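Local coordinates for protein 3-phosphoshikimate 1-carboxyvinyltransferase (Streptomyces sviceus, PDB 7M0O) that probably catalyses transfer of the enolpyruvyl group of phosphoenolpyruvate to the 5-hydroxyl of shikimate 3-phosphate, the sixth step of chorismate biosynthesis, at residues G353-A358 with L377-I382; H93-F98 with T135-G140; V258-R263 with L286-R291. All coordinates share one frame; numbering follows the deposited sequence.

Interaction 1 of 3, residues G353-A358 with L377-I382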
# COMPACT_ATOMS: atom_id res chain seq x y z
N GLY A 353 22.10 13.47 21.37
CA GLY A 353 23.46 13.41 21.84
C GLY A 353 24.31 12.62 20.87
O GLY A 353 23.81 12.09 19.86
N PRO A 354 25.61 12.51 21.14
CA PRO A 354 26.50 11.81 20.21
C PRO A 354 26.14 10.34 20.08
O PRO A 354 25.72 9.69 21.05
CB PRO A 354 27.89 11.98 20.85
CG PRO A 354 27.73 13.13 21.82
CD PRO A 354 26.33 13.07 22.30
N ALA A 355 26.28 9.81 18.87
CA ALA A 355 25.98 8.42 18.60
C ALA A 355 27.18 7.74 17.96
O ALA A 355 27.95 8.37 17.23
CB ALA A 355 24.75 8.27 17.70
N THR A 356 27.30 6.45 18.23
CA THR A 356 28.42 5.62 17.79
C THR A 356 27.87 4.43 17.02
O THR A 356 26.89 3.82 17.45
CB THR A 356 29.23 5.11 18.98
OG1 THR A 356 29.74 6.22 19.73
CG2 THR A 356 30.40 4.25 18.53
N GLY A 357 28.53 4.08 15.92
CA GLY A 357 28.01 3.03 15.05
C GLY A 357 27.99 1.67 15.72
O GLY A 357 28.82 1.34 16.57
N ALA A 358 27.02 0.85 15.31
CA ALA A 358 26.91 -0.53 15.78
C ALA A 358 26.00 -1.29 14.82
O ALA A 358 25.42 -0.72 13.89
CB ALA A 358 26.37 -0.58 17.22
N LEU A 377 23.72 8.10 7.49
CA LEU A 377 24.25 9.28 6.80
C LEU A 377 25.18 10.11 7.68
O LEU A 377 26.12 10.73 7.16
CB LEU A 377 23.09 10.16 6.33
CG LEU A 377 22.18 9.55 5.27
CD1 LEU A 377 21.14 10.58 4.92
CD2 LEU A 377 22.95 9.13 4.03
N ARG A 378 24.92 10.16 8.99
CA ARG A 378 25.72 10.96 9.89
C ARG A 378 26.52 10.16 10.91
O ARG A 378 27.43 10.72 11.54
CB ARG A 378 24.84 11.97 10.65
CG ARG A 378 24.36 13.15 9.82
CD ARG A 378 25.44 14.22 9.65
NE ARG A 378 25.82 14.83 10.93
CZ ARG A 378 25.09 15.76 11.55
NH1 ARG A 378 23.97 16.19 11.01
NH2 ARG A 378 25.49 16.26 12.71
N VAL A 379 26.19 8.88 11.11
CA VAL A 379 26.90 8.04 12.07
C VAL A 379 27.60 6.92 11.31
O VAL A 379 26.94 5.97 10.86
CB VAL A 379 25.95 7.46 13.13
CG1 VAL A 379 26.70 6.52 14.05
CG2 VAL A 379 25.27 8.58 13.93
N PRO A 380 28.93 6.97 11.18
CA PRO A 380 29.63 5.91 10.44
C PRO A 380 29.60 4.59 11.18
O PRO A 380 29.49 4.53 12.40
CB PRO A 380 31.07 6.45 10.34
CG PRO A 380 30.99 7.91 10.67
CD PRO A 380 29.84 8.03 11.63
N GLY A 381 29.69 3.50 10.41
CA GLY A 381 29.78 2.19 11.02
C GLY A 381 28.48 1.56 11.47
O GLY A 381 28.49 0.71 12.37
N ILE A 382 27.36 1.95 10.87
CA ILE A 382 26.10 1.29 11.12
C ILE A 382 25.91 0.17 10.11
O ILE A 382 26.08 0.37 8.90
CB ILE A 382 24.93 2.29 11.07
CG1 ILE A 382 24.94 3.12 12.35
CG2 ILE A 382 23.60 1.55 10.88
CD1 ILE A 382 23.77 4.11 12.51
O HOH W 1 30.38 5.86 14.47

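Interaction 2 of 3, residues H93-F98 with T135-G140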
# COMPACT_ATOMS: atom_id res chain seq x y z
N HIS A 93 -19.43 -13.08 -17.95
CA HIS A 93 -20.27 -14.14 -18.51
C HIS A 93 -19.39 -15.14 -19.25
O HIS A 93 -18.89 -14.86 -20.34
CB HIS A 93 -21.33 -13.53 -19.44
CG HIS A 93 -22.03 -12.34 -18.85
ND1 HIS A 93 -23.23 -12.43 -18.18
CD2 HIS A 93 -21.67 -11.03 -18.80
CE1 HIS A 93 -23.59 -11.24 -17.75
NE2 HIS A 93 -22.65 -10.37 -18.10
N GLY A 94 -19.21 -16.32 -18.66
CA GLY A 94 -18.36 -17.33 -19.26
C GLY A 94 -17.96 -18.34 -18.21
O GLY A 94 -18.48 -18.34 -17.09
N THR A 95 -17.04 -19.22 -18.59
CA THR A 95 -16.54 -20.28 -17.69
C THR A 95 -15.04 -20.11 -17.48
O THR A 95 -14.27 -20.22 -18.44
CB THR A 95 -16.86 -21.67 -18.24
OG1 THR A 95 -18.24 -21.74 -18.61
CG2 THR A 95 -16.57 -22.72 -17.18
N TYR A 96 -14.63 -19.86 -16.24
CA TYR A 96 -13.25 -19.44 -15.95
C TYR A 96 -12.65 -20.32 -14.86
O TYR A 96 -13.15 -20.34 -13.72
CB TYR A 96 -13.23 -17.96 -15.55
CG TYR A 96 -13.94 -17.11 -16.58
CD1 TYR A 96 -13.40 -16.93 -17.84
CD2 TYR A 96 -15.19 -16.54 -16.31
CE1 TYR A 96 -14.04 -16.18 -18.81
CE2 TYR A 96 -15.83 -15.77 -17.27
CZ TYR A 96 -15.26 -15.61 -18.52
OH TYR A 96 -15.89 -14.86 -19.49
N ARG A 97 -11.57 -21.01 -15.20
CA ARG A 97 -10.89 -21.94 -14.30
C ARG A 97 -9.62 -21.28 -13.79
O ARG A 97 -8.68 -21.05 -14.55
CB ARG A 97 -10.59 -23.26 -15.01
CG ARG A 97 -11.84 -24.03 -15.42
CD ARG A 97 -11.51 -25.22 -16.31
NE ARG A 97 -10.99 -24.78 -17.60
CZ ARG A 97 -11.74 -24.47 -18.65
NH1 ARG A 97 -13.07 -24.56 -18.57
NH2 ARG A 97 -11.18 -24.07 -19.78
N PHE A 98 -9.58 -20.97 -12.49
CA PHE A 98 -8.45 -20.30 -11.87
C PHE A 98 -7.56 -21.29 -11.12
O PHE A 98 -8.04 -22.29 -10.56
CB PHE A 98 -8.93 -19.22 -10.90
CG PHE A 98 -9.58 -18.04 -11.58
CD1 PHE A 98 -10.95 -18.00 -11.80
CD2 PHE A 98 -8.81 -16.97 -12.00
CE1 PHE A 98 -11.54 -16.91 -12.43
CE2 PHE A 98 -9.40 -15.87 -12.63
CZ PHE A 98 -10.77 -15.85 -12.85
N THR A 135 -13.34 -22.62 -9.86
CA THR A 135 -13.97 -22.44 -11.16
C THR A 135 -15.19 -21.54 -11.02
O THR A 135 -16.04 -21.80 -10.18
CB THR A 135 -14.34 -23.81 -11.74
OG1 THR A 135 -13.13 -24.57 -11.93
CG2 THR A 135 -15.06 -23.67 -13.08
N VAL A 136 -15.26 -20.49 -11.84
CA VAL A 136 -16.40 -19.58 -11.87
C VAL A 136 -17.17 -19.77 -13.17
O VAL A 136 -16.66 -19.46 -14.26
CB VAL A 136 -15.98 -18.10 -11.74
CG1 VAL A 136 -17.23 -17.20 -11.73
CG2 VAL A 136 -15.10 -17.87 -10.51
N ARG A 137 -18.41 -20.23 -13.06
CA ARG A 137 -19.37 -20.23 -14.17
C ARG A 137 -20.18 -18.95 -14.06
O ARG A 137 -21.24 -18.91 -13.43
CB ARG A 137 -20.24 -21.48 -14.12
CG ARG A 137 -19.43 -22.77 -14.34
CD ARG A 137 -20.15 -24.02 -13.80
NE ARG A 137 -19.55 -25.27 -14.27
CZ ARG A 137 -18.53 -25.90 -13.70
NH1 ARG A 137 -17.96 -25.40 -12.61
NH2 ARG A 137 -18.06 -27.04 -14.21
N ALA A 138 -19.66 -17.88 -14.67
CA ALA A 138 -20.15 -16.53 -14.46
C ALA A 138 -21.37 -16.22 -15.33
O ALA A 138 -21.44 -16.62 -16.49
CB ALA A 138 -19.03 -15.52 -14.76
N ALA A 139 -22.32 -15.48 -14.75
CA ALA A 139 -23.48 -14.95 -15.48
C ALA A 139 -23.88 -13.60 -14.88
O ALA A 139 -25.07 -13.32 -14.71
CB ALA A 139 -24.65 -15.93 -15.44
N GLY A 140 -22.90 -12.76 -14.57
CA GLY A 140 -23.15 -11.51 -13.89
C GLY A 140 -23.54 -11.66 -12.43
O GLY A 140 -23.74 -12.78 -11.94
O HOH W 2 -10.07 -24.42 -11.52

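Interaction 3 of 3, residues V258-R263 with L286-R291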
# COMPACT_ATOMS: atom_id res chain seq x y z
N VAL A 258 5.73 14.58 6.40
CA VAL A 258 6.51 15.78 6.06
C VAL A 258 6.06 16.99 6.85
O VAL A 258 6.83 17.94 7.01
CB VAL A 258 6.51 16.10 4.55
CG1 VAL A 258 7.00 14.92 3.73
CG2 VAL A 258 5.13 16.57 4.07
N ASP A 259 4.82 16.99 7.36
CA ASP A 259 4.37 18.08 8.22
C ASP A 259 5.13 18.06 9.55
O ASP A 259 5.36 19.13 10.14
CB ASP A 259 2.86 17.97 8.45
CG ASP A 259 2.07 18.13 7.16
OD1 ASP A 259 2.45 18.98 6.34
OD2 ASP A 259 1.06 17.40 6.97
N VAL A 260 5.54 16.87 10.01
CA VAL A 260 6.42 16.76 11.17
C VAL A 260 7.80 17.33 10.85
O VAL A 260 8.38 18.08 11.65
CB VAL A 260 6.52 15.29 11.62
CG1 VAL A 260 7.45 15.17 12.83
CG2 VAL A 260 5.13 14.72 11.97
N LEU A 261 8.35 16.98 9.70
CA LEU A 261 9.65 17.54 9.31
C LEU A 261 9.61 19.06 9.24
O LEU A 261 10.55 19.74 9.67
CB LEU A 261 10.09 16.96 7.97
CG LEU A 261 10.31 15.44 7.95
CD1 LEU A 261 10.72 15.00 6.55
CD2 LEU A 261 11.33 14.98 9.01
N ARG A 262 8.51 19.63 8.74
CA ARG A 262 8.38 21.09 8.70
C ARG A 262 8.39 21.68 10.11
O ARG A 262 9.03 22.71 10.36
CB ARG A 262 7.11 21.49 7.94
CG ARG A 262 7.05 22.99 7.66
CD ARG A 262 5.67 23.44 7.19
NE ARG A 262 5.40 23.02 5.81
CZ ARG A 262 4.49 22.10 5.50
NH1 ARG A 262 3.79 21.51 6.46
NH2 ARG A 262 4.29 21.75 4.24
N ARG A 263 7.68 21.04 11.06
CA ARG A 263 7.70 21.48 12.45
C ARG A 263 9.09 21.43 13.07
O ARG A 263 9.38 22.17 14.03
CB ARG A 263 6.74 20.62 13.29
CG ARG A 263 5.25 20.83 13.08
CD ARG A 263 4.46 20.07 14.15
NE ARG A 263 4.78 20.60 15.47
CZ ARG A 263 4.85 19.89 16.59
NH1 ARG A 263 4.61 18.58 16.60
NH2 ARG A 263 5.16 20.51 17.72
N LEU A 286 10.65 18.19 19.43
CA LEU A 286 9.21 18.39 19.51
C LEU A 286 8.57 17.15 20.11
O LEU A 286 9.21 16.11 20.27
CB LEU A 286 8.57 18.68 18.14
CG LEU A 286 8.96 17.89 16.88
CD1 LEU A 286 8.68 16.40 16.98
CD2 LEU A 286 8.27 18.48 15.66
N THR A 287 7.29 17.30 20.43
CA THR A 287 6.39 16.19 20.71
C THR A 287 5.49 16.00 19.50
O THR A 287 4.90 16.97 19.02
CB THR A 287 5.55 16.47 21.95
OG1 THR A 287 6.40 16.52 23.09
CG2 THR A 287 4.50 15.37 22.12
N ALA A 288 5.36 14.76 19.03
CA ALA A 288 4.55 14.46 17.86
C ALA A 288 3.60 13.31 18.18
O ALA A 288 4.04 12.23 18.59
CB ALA A 288 5.43 14.13 16.65
N ASN A 289 2.31 13.54 17.99
CA ASN A 289 1.34 12.45 18.05
C ASN A 289 1.35 11.76 16.69
O ASN A 289 0.94 12.35 15.69
CB ASN A 289 -0.04 13.01 18.40
CG ASN A 289 -1.12 11.94 18.46
OD1 ASN A 289 -1.19 11.04 17.62
ND2 ASN A 289 -1.99 12.05 19.45
N MET A 290 1.83 10.51 16.64
CA MET A 290 1.95 9.80 15.37
C MET A 290 0.96 8.64 15.23
O MET A 290 1.21 7.71 14.46
CB MET A 290 3.40 9.33 15.17
CG MET A 290 4.37 10.50 15.07
SD MET A 290 6.10 10.08 14.61
CE MET A 290 6.00 9.95 12.82
N ARG A 291 -0.17 8.70 15.95
CA ARG A 291 -1.17 7.62 15.88
C ARG A 291 -1.57 7.30 14.44
O ARG A 291 -1.63 6.12 14.05
CB ARG A 291 -2.41 7.99 16.69
CG ARG A 291 -3.50 6.91 16.61
CD ARG A 291 -4.71 7.28 17.44
NE ARG A 291 -5.02 8.70 17.31
CZ ARG A 291 -5.78 9.22 16.36
NH1 ARG A 291 -6.33 8.43 15.44
NH2 ARG A 291 -5.99 10.53 16.33

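Interaction 1 of 3, residues G353-A358 with L377-I382
A loop-to-loop contact at the protein surface sets Ala-355 to Ala-358 against Val-379 to Ile-382, at the outer rim of one domain of the two-domain EPSP synthase fold, whose domains are built of repeated alpha/beta units. The first loop follows strand 347-351 and leads into strand 359-360; the second leaves helix 366-375 and runs to strand 383-384. With 234 Å² buried in all, the joint is modest. Val-379 carries most of the apolar part, with Ile-382 CG1 adding a looser touch on Gly-357 CA. Val-379 has CG1 anti to its backbone N (chi1 176°), which directs the two methyls to different targets: CG1 lies 3.6 Å from Gly-357 N, against the peptide that joins Thr-356 to Gly-357, while CG2 meets the methyl CB of Ala-355 at 3.8 Å. The loop residue Phe-306 also packs on Val-379, which is buried although its neighbours in the chain are largely exposed.

The polar part is mediated by water 1. It accepts from Gly-357 N at 2.9 Å and donates to Pro-380 O at 2.6 Å, bridging two main-chain groups that do not bond directly. Besides the water, Pro-380 O is met by Gly-357 CA, 3.4 Å away, in a CA-H...O contact; a beta carbon at Gly-357 would run into this oxygen, so the close approach depends on the bare backbone. One residue further along, the two loops stay close without conventional bonding: Ala-358 N is 3.3 Å from Gly-381 O, but the angle is too poor for a hydrogen bond. Elsewhere the first loop is tied by backbone bonds of Gly-353 with Pro-305 and Thr-356 with Leu-337. The contact ends at Ile-382, whose CA-H reaches Ala-358 O over 3.5 Å with an angle of 155° at the hydrogen.

Interaction 2 of 3, residues H93-F98 with T135-G140
Arg-97 holds CG anti to its carbonyl carbon (chi1 -65°), beside both branches of Thr-135 on one face of an antiparallel strand pair: Thr-135 CG2, anti to its backbone N, lies 4.0 Å from Arg-97 CG, and Thr-135 OG1, anti to the carbonyl carbon, lies 3.8 Å from the same CG. The strands, 95-98 and 135-139, are the central two of a four-stranded mixed sheet, and the axes of these short segments run at 165°, close to antiparallel. Two hydrogen-bonded pairs, Gly-94 with Ala-138 and Tyr-96 with Val-136, alternate with non-hydrogen-bonded ones. The bonds differ in geometry: Ala-138 N reaches Gly-94 O at 2.7 Å, almost straight off the carbonyl, with a C=O...N angle of 170°, whereas Gly-94 N sits above the carbonyl plane of Ala-138, 3.1 Å from its O.

The guanidinium of Arg-97 turns to salt bridges with Asp-72 and Glu-70. Thr-135 OG1 is hydrogen-bonded to Glu-126 OE2 and also accepts from water 2, which donates to Phe-98 O as well, a water-mediated link between the strands beside the Arg-97/Thr-135 pair. An alanine in place of Thr-135 would take away OG1 and CG2, and is likely to cost Glu-126 OE2 this hydrogen bond, the water one of its two acceptors, and Arg-97 CG the methyl beside it.

The other face is largely apolar, and helix 79-90 touches Tyr-96 and Phe-98 on it. Tyr-96, its OH bonded to Val-68 O, presents its ring edge to Ala-138, CE2 lying 4.1 Å from CB; farther along, Phe-98 CE1 comes within 4.2 Å of Val-136 CG2.

Interaction 3 of 3, residues V258-R263 with L286-R291
A leucine methyl lies over the face of a charged group here: Leu-286 CD2 sits 3.7 Å above the guanidinium plane of Arg-263, over its centre, while the edge of the same group bonds to a main-chain oxygen. Two torsions arrange this. Leu-286 places CG between its backbone N and carbonyl carbon (chi1 43°), and the Arg-263 chain bends at chi3 (63°), folding the guanidinium across the leucine, whose CD2 also touches Arg-263 CB at 3.5 Å. Arg-263 NH1 then donates to Thr-287 O at 2.9 Å, with an N-H...O angle of 175° and the oxygen in the guanidinium plane.

The contact packs helix 257-263 on strand 286-289, an outermost strand of its four-stranded sheet, consistent with the EPSP synthase domain, in which sheets surround buried helices; the axes of the two short segments approach to 10.0 Å. Val-260 adds looser apolar contacts, its CG1 4.4 Å from both Ala-288 CB and Leu-286 CD2. Backbone bonds to strand 311-314 run through Leu-286, Ala-288 and Met-290. The arginine thus makes a nearly straight hydrogen bond from a cationic donor to a neutral carbonyl, while one face of the guanidinium rests on a leucine methyl, combining polar and apolar attachment at the protein surface.

Overall arrangement
Followed from the N terminus, the three contacts come in series, none nested in or crossing another. Interaction 2 closes first, bringing strands 95-99 and 134-139 together across 36 intervening residues. Interaction 3 then closes a 22-residue excursion, without helix, between helix 257-263 and strand 286-289. Interaction 1 is last, joining two loops across 18 residues that include helix 366-375. Interactions 1 and 3 lie on the same side of the chain's centre, their own centres about 23 Å apart; interaction 2 lies on the opposite side, with its centre about 58 Å and 50 Å from theirs. This is consistent with interaction 2 lying in one domain of the fold and interactions 1 and 3 in the other.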